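Local atomic coordinates of metazoan TIR-STING fusion (Crassostrea gigas, PDB entry 6WT6), a protein that joins a TIR domain to a STING ligand-binding domain in one chain, and belongs to the animal relatives of the STING family. Residues Q201-N206 against G210-K215; S264-D267 against E271-F274. All blocks are in the same frame, centred on the assembly; numbering follows the deposited sequence.

Overall arrangement
Both contacts lie at one end of the STING ligand-binding domain, their centres about 12 Å apart and about 35 and 36 Å, respectively, from the centre of the chain. Contact 1 closes the turn from helix 176-204 into strand 212-221; contact 2 closes the hairpin of strands 260-266 and 272-279. Strands 212-221 and 272-279 are neighbours in the same mixed sheet, which brings the two contacts together. R211 O and F274 N lie 2.8 Å apart, a probable hydrogen bond, while R211 NE makes a 3.0 Å salt bridge with E271 OE1. Neither contact is touched by the other chain of the two-chain assembly.

Contact 1. Residues Q201-N206 against G210-K215; sequences QWRRVN and GRMSEK
M212 lays its sulfur beside the indole of W202, SD coming to 3.7 Å from CE3. This Met-aromatic contact packs the last turn of helix 176-204 against the start of strand 212-221, a helix-to-strand connection within the STING ligand-binding domain. SD stands obliquely to the six-membered ring, 4.8 Å from its centroid, and the two side chains cross at about a right angle. An unbranched, polarisable methionine suits this buried place: with CG anti to the backbone N (chi1 180°) and the chain extended beyond it, SD lies near both W202 and R203 CB. I262 of strand 260-266 touches W202 and M212 as well.

R203 suits its place by packing its aliphatic CG and CD on M212 CB while the bend at chi3 (68°) turns the guanidinium toward the M212 carbonyl and the E214 carboxylate. E214 gives a long ion pair, with its OE2 4.0 Å from R203 NH2. On the other side of W202, N206 ND2 sits 3.7 Å above the ring plane, over its centre, and donates to W202 O. R203 NH1 donates a hydrogen bond of 2.8 Å to M212 O, fairly straight at 154°, with the acceptor in the guanidinium plane.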
loop_
_atom_site.group_PDB
_atom_site.type_symbol
_atom_site.label_atom_id
_atom_site.label_comp_id
_atom_site.label_asym_id
_atom_site.label_seq_id
_atom_site.Cartn_x
_atom_site.Cartn_y
_atom_site.Cartn_z
ATOM N N GLN A 201 -14.804 -4.989 31.192
ATOM C CA GLN A 201 -16.140 -4.697 31.698
ATOM C C GLN A 201 -17.134 -5.762 31.255
ATOM O O GLN A 201 -17.959 -6.223 32.052
ATOM C CB GLN A 201 -16.598 -3.314 31.241
ATOM C CG GLN A 201 -18.035 -3.004 31.620
ATOM C CD GLN A 201 -18.473 -1.622 31.179
ATOM O OE1 GLN A 201 -17.848 -0.617 31.525
ATOM N NE2 GLN A 201 -19.557 -1.561 30.411
ATOM N N TRP A 202 -17.070 -6.166 29.984
ATOM C CA TRP A 202 -17.936 -7.240 29.508
ATOM C C TRP A 202 -17.616 -8.544 30.226
ATOM O O TRP A 202 -18.517 -9.268 30.663
ATOM C CB TRP A 202 -17.789 -7.408 27.993
ATOM C CG TRP A 202 -18.835 -8.303 27.378
ATOM C CD1 TRP A 202 -19.975 -7.907 26.735
ATOM C CD2 TRP A 202 -18.844 -9.737 27.359
ATOM N NE1 TRP A 202 -20.687 -9.004 26.316
ATOM C CE2 TRP A 202 -20.015 -10.139 26.685
ATOM C CE3 TRP A 202 -17.973 -10.720 27.841
ATOM C CZ2 TRP A 202 -20.336 -11.483 26.482
ATOM C CZ3 TRP A 202 -18.296 -12.055 27.639
ATOM C CH2 TRP A 202 -19.468 -12.422 26.966
ATOM N N ARG A 203 -16.325 -8.855 30.358
ATOM C CA ARG A 203 -15.908 -10.074 31.039
ATOM C C ARG A 203 -16.394 -10.096 32.482
ATOM O O ARG A 203 -16.809 -11.143 32.994
ATOM C CB ARG A 203 -14.387 -10.190 30.987
ATOM C CG ARG A 203 -13.824 -11.381 31.719
ATOM C CD ARG A 203 -12.326 -11.441 31.530
ATOM N NE ARG A 203 -11.647 -10.341 32.208
ATOM C CZ ARG A 203 -10.341 -10.111 32.127
ATOM N NH1 ARG A 203 -9.574 -10.899 31.385
ATOM N NH2 ARG A 203 -9.801 -9.099 32.789
ATOM N N ARG A 204 -16.359 -8.941 33.148
ATOM C CA ARG A 204 -16.722 -8.877 34.559
ATOM C C ARG A 204 -18.194 -9.210 34.769
ATOM O O ARG A 204 -18.544 -10.003 35.650
ATOM C CB ARG A 204 -16.394 -7.487 35.104
ATOM C CG ARG A 204 -16.651 -7.300 36.580
ATOM C CD ARG A 204 -16.237 -5.901 37.016
ATOM N NE ARG A 204 -16.419 -5.705 38.451
ATOM C CZ ARG A 204 -15.530 -6.067 39.371
ATOM N NH1 ARG A 204 -14.394 -6.647 39.007
ATOM N NH2 ARG A 204 -15.779 -5.853 40.657
ATOM N N VAL A 205 -19.072 -8.624 33.957
ATOM C CA VAL A 205 -20.508 -8.711 34.199
ATOM C C VAL A 205 -21.112 -9.903 33.470
ATOM O O VAL A 205 -22.337 -10.056 33.426
ATOM C CB VAL A 205 -21.213 -7.404 33.792
ATOM C CG1 VAL A 205 -20.612 -6.230 34.548
ATOM C CG2 VAL A 205 -21.122 -7.192 32.289
ATOM N N ASN A 206 -20.266 -10.760 32.902
ATOM C CA ASN A 206 -20.727 -11.972 32.238
ATOM C C ASN A 206 -20.099 -13.231 32.819
ATOM O O ASN A 206 -20.266 -14.314 32.244
ATOM C CB ASN A 206 -20.459 -11.898 30.732
ATOM C CG ASN A 206 -21.484 -11.051 29.999
ATOM O OD1 ASN A 206 -22.372 -11.578 29.330
ATOM N ND2 ASN A 206 -21.369 -9.735 30.127
ATOM N N GLY A 210 -11.208 -15.221 34.168
ATOM C CA GLY A 210 -10.311 -16.342 33.999
ATOM C C GLY A 210 -10.544 -17.164 32.751
ATOM O O GLY A 210 -9.722 -18.036 32.442
ATOM N N ARG A 211 -11.632 -16.915 32.022
ATOM C CA ARG A 211 -11.961 -17.655 30.811
ATOM C C ARG A 211 -12.042 -16.743 29.593
ATOM O O ARG A 211 -12.711 -17.082 28.611
ATOM C CB ARG A 211 -13.276 -18.416 30.997
ATOM C CG ARG A 211 -13.257 -19.425 32.138
ATOM C CD ARG A 211 -12.348 -20.606 31.824
ATOM N NE ARG A 211 -12.262 -21.555 32.934
ATOM C CZ ARG A 211 -11.248 -21.617 33.792
ATOM N NH1 ARG A 211 -10.219 -20.788 33.671
ATOM N NH2 ARG A 211 -11.256 -22.513 34.770
ATOM N N MET A 212 -11.370 -15.593 29.635
ATOM C CA MET A 212 -11.442 -14.628 28.545
ATOM C C MET A 212 -10.242 -13.694 28.611
ATOM O O MET A 212 -9.947 -13.132 29.669
ATOM C CB MET A 212 -12.741 -13.824 28.609
ATOM C CG MET A 212 -12.883 -12.798 27.501
ATOM S SD MET A 212 -14.439 -11.905 27.614
ATOM C CE MET A 212 -14.507 -11.143 25.994
ATOM N N SER A 213 -9.562 -13.535 27.480
ATOM C CA SER A 213 -8.461 -12.596 27.366
ATOM C C SER A 213 -8.989 -11.181 27.142
ATOM O O SER A 213 -10.110 -10.969 26.676
ATOM C CB SER A 213 -7.532 -12.997 26.219
ATOM O OG SER A 213 -6.664 -11.931 25.863
ATOM N N GLU A 214 -8.151 -10.204 27.484
ATOM C CA GLU A 214 -8.472 -8.805 27.234
ATOM C C GLU A 214 -8.351 -8.422 25.765
ATOM O O GLU A 214 -8.953 -7.426 25.352
ATOM C CB GLU A 214 -7.552 -7.887 28.041
ATOM C CG GLU A 214 -7.568 -8.097 29.538
ATOM C CD GLU A 214 -6.589 -7.174 30.238
ATOM O OE1 GLU A 214 -5.800 -6.509 29.534
ATOM O OE2 GLU A 214 -6.605 -7.110 31.484
ATOM N N LYS A 215 -7.590 -9.175 24.978
ATOM C CA LYS A 215 -7.201 -8.720 23.653
ATOM C C LYS A 215 -8.278 -9.020 22.614
ATOM O O LYS A 215 -9.150 -9.873 22.797
ATOM C CB LYS A 215 -5.882 -9.367 23.226
ATOM C CG LYS A 215 -4.682 -9.015 24.101
ATOM C CD LYS A 215 -3.401 -9.586 23.507
ATOM C CE LYS A 215 -2.189 -9.269 24.368
ATOM N NZ LYS A 215 -2.292 -9.863 25.735
#

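Contact 2. Residues S264-D267 against E271-F274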
loop_
_atom_site.group_PDB
_atom_site.type_symbol
_atom_site.label_atom_id
_atom_site.label_comp_id
_atom_site.label_asym_id
_atom_site.label_seq_id
_atom_site.Cartn_x
_atom_site.Cartn_y
_atom_site.Cartn_z
ATOM N N SER A 264 -17.814 -17.750 21.896
ATOM C CA SER A 264 -17.446 -18.743 22.891
ATOM C C SER A 264 -16.857 -19.962 22.197
ATOM O O SER A 264 -17.186 -20.266 21.045
ATOM C CB SER A 264 -18.655 -19.163 23.733
ATOM O OG SER A 264 -18.250 -19.866 24.893
ATOM N N VAL A 265 -15.992 -20.669 22.914
ATOM C CA VAL A 265 -15.337 -21.857 22.382
ATOM C C VAL A 265 -15.050 -22.800 23.545
ATOM O O VAL A 265 -14.684 -22.362 24.640
ATOM C CB VAL A 265 -14.064 -21.473 21.594
ATOM C CG1 VAL A 265 -13.099 -20.685 22.464
ATOM C CG2 VAL A 265 -13.395 -22.686 21.042
ATOM N N THR A 266 -15.245 -24.097 23.314
ATOM C CA THR A 266 -15.153 -25.118 24.353
ATOM C C THR A 266 -13.872 -25.923 24.177
ATOM O O THR A 266 -13.582 -26.402 23.075
ATOM C CB THR A 266 -16.365 -26.051 24.306
ATOM O OG1 THR A 266 -17.572 -25.284 24.415
ATOM C CG2 THR A 266 -16.312 -27.046 25.442
ATOM N N ASP A 267 -13.110 -26.074 25.260
ATOM C CA ASP A 267 -11.867 -26.832 25.217
ATOM C C ASP A 267 -12.173 -28.301 25.521
ATOM O O ASP A 267 -13.328 -28.729 25.450
ATOM C CB ASP A 267 -10.840 -26.209 26.170
ATOM C CG ASP A 267 -11.212 -26.378 27.634
ATOM O OD1 ASP A 267 -12.405 -26.581 27.937
ATOM O OD2 ASP A 267 -10.300 -26.299 28.486
ATOM N N GLU A 271 -14.805 -26.593 29.425
ATOM C CA GLU A 271 -14.725 -25.200 29.847
ATOM C C GLU A 271 -14.924 -24.272 28.657
ATOM O O GLU A 271 -14.227 -24.380 27.645
ATOM C CB GLU A 271 -13.375 -24.921 30.501
ATOM C CG GLU A 271 -13.125 -25.731 31.745
ATOM C CD GLU A 271 -13.929 -25.237 32.926
ATOM O OE1 GLU A 271 -14.071 -24.003 33.086
ATOM O OE2 GLU A 271 -14.423 -26.088 33.692
ATOM N N ASP A 272 -15.877 -23.353 28.783
ATOM C CA ASP A 272 -16.109 -22.350 27.752
ATOM C C ASP A 272 -15.113 -21.213 27.914
ATOM O O ASP A 272 -14.896 -20.718 29.027
ATOM C CB ASP A 272 -17.539 -21.805 27.818
ATOM C CG ASP A 272 -18.579 -22.858 27.489
ATOM O OD1 ASP A 272 -18.196 -23.905 26.939
ATOM O OD2 ASP A 272 -19.768 -22.659 27.832
ATOM N N TYR A 273 -14.512 -20.804 26.799
ATOM C CA TYR A 273 -13.606 -19.668 26.753
ATOM C C TYR A 273 -14.181 -18.626 25.808
ATOM O O TYR A 273 -14.645 -18.966 24.713
ATOM C CB TYR A 273 -12.209 -20.102 26.306
ATOM C CG TYR A 273 -11.404 -20.741 27.411
ATOM C CD1 TYR A 273 -11.544 -22.091 27.711
ATOM C CD2 TYR A 273 -10.516 -19.990 28.172
ATOM C CE1 TYR A 273 -10.811 -22.679 28.731
ATOM C CE2 TYR A 273 -9.779 -20.566 29.193
ATOM C CZ TYR A 273 -9.931 -21.912 29.468
ATOM O OH TYR A 273 -9.199 -22.490 30.483
ATOM N N PHE A 274 -14.156 -17.369 26.238
ATOM C CA PHE A 274 -14.755 -16.268 25.503
ATOM C C PHE A 274 -13.678 -15.390 24.879
ATOM O O PHE A 274 -12.582 -15.230 25.425
ATOM C CB PHE A 274 -15.642 -15.416 26.419
ATOM C CG PHE A 274 -16.868 -16.128 26.924
ATOM C CD1 PHE A 274 -16.800 -16.939 28.045
ATOM C CD2 PHE A 274 -18.092 -15.969 26.291
ATOM C CE1 PHE A 274 -17.926 -17.590 28.522
ATOM C CE2 PHE A 274 -19.225 -16.616 26.766
ATOM C CZ PHE A 274 -19.139 -17.430 27.883
#
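D267 reaches across the turn to the backbone of E271 and the ring of Y273. Its CB lies near E271 O, and CG, placed between the backbone N and the carbonyl carbon (chi1 69°), directs the carboxylate toward the start of the returning strand. OD1 takes a weak, strongly bent hydrogen bond from E271 N at 2.8 Å. The same OD1 also lies 2.9 Å from E271 O, two acceptors with no bond between them. OD2 comes to the edge of the Y273 ring, 3.7 Å from CE1, with the carboxylate steeply turned against the ring. This oxygen also forms a salt bridge with K351 of helix 341-356, so a short acidic side chain links the turn to that helix. Just beyond the last strand pair, D267 N donates to E271 O.

The segments are the paired ends of an antiparallel beta hairpin, strands 260-266 and 272-279, in the mixed sheet of the STING ligand-binding domain. V265 and Y273 form a hydrogen-bonded pair, N-H to O in both directions; the bond from Y273 N to V265 O is 2.7 Å long and nearly straight at 166°. V265 CG1 packs against Y273 CB. Both apolar surfaces face helix 341-356, where V265 touches P343 and C347 and Y273 touches I350, a setting that suits a branched aliphatic and an aromatic residue.

The other face of the sheet carries the non-hydrogen-bonded pairs. T266 and D272 run side by side, and the T266 hydroxyl OG1 donates to D272 OD1 at 2.9 Å, meeting it on the anti side and 33° out of the carboxylate plane. Small S264 packs close to F274, its OG standing 3.8 Å above the ring plane and displaced toward the rim.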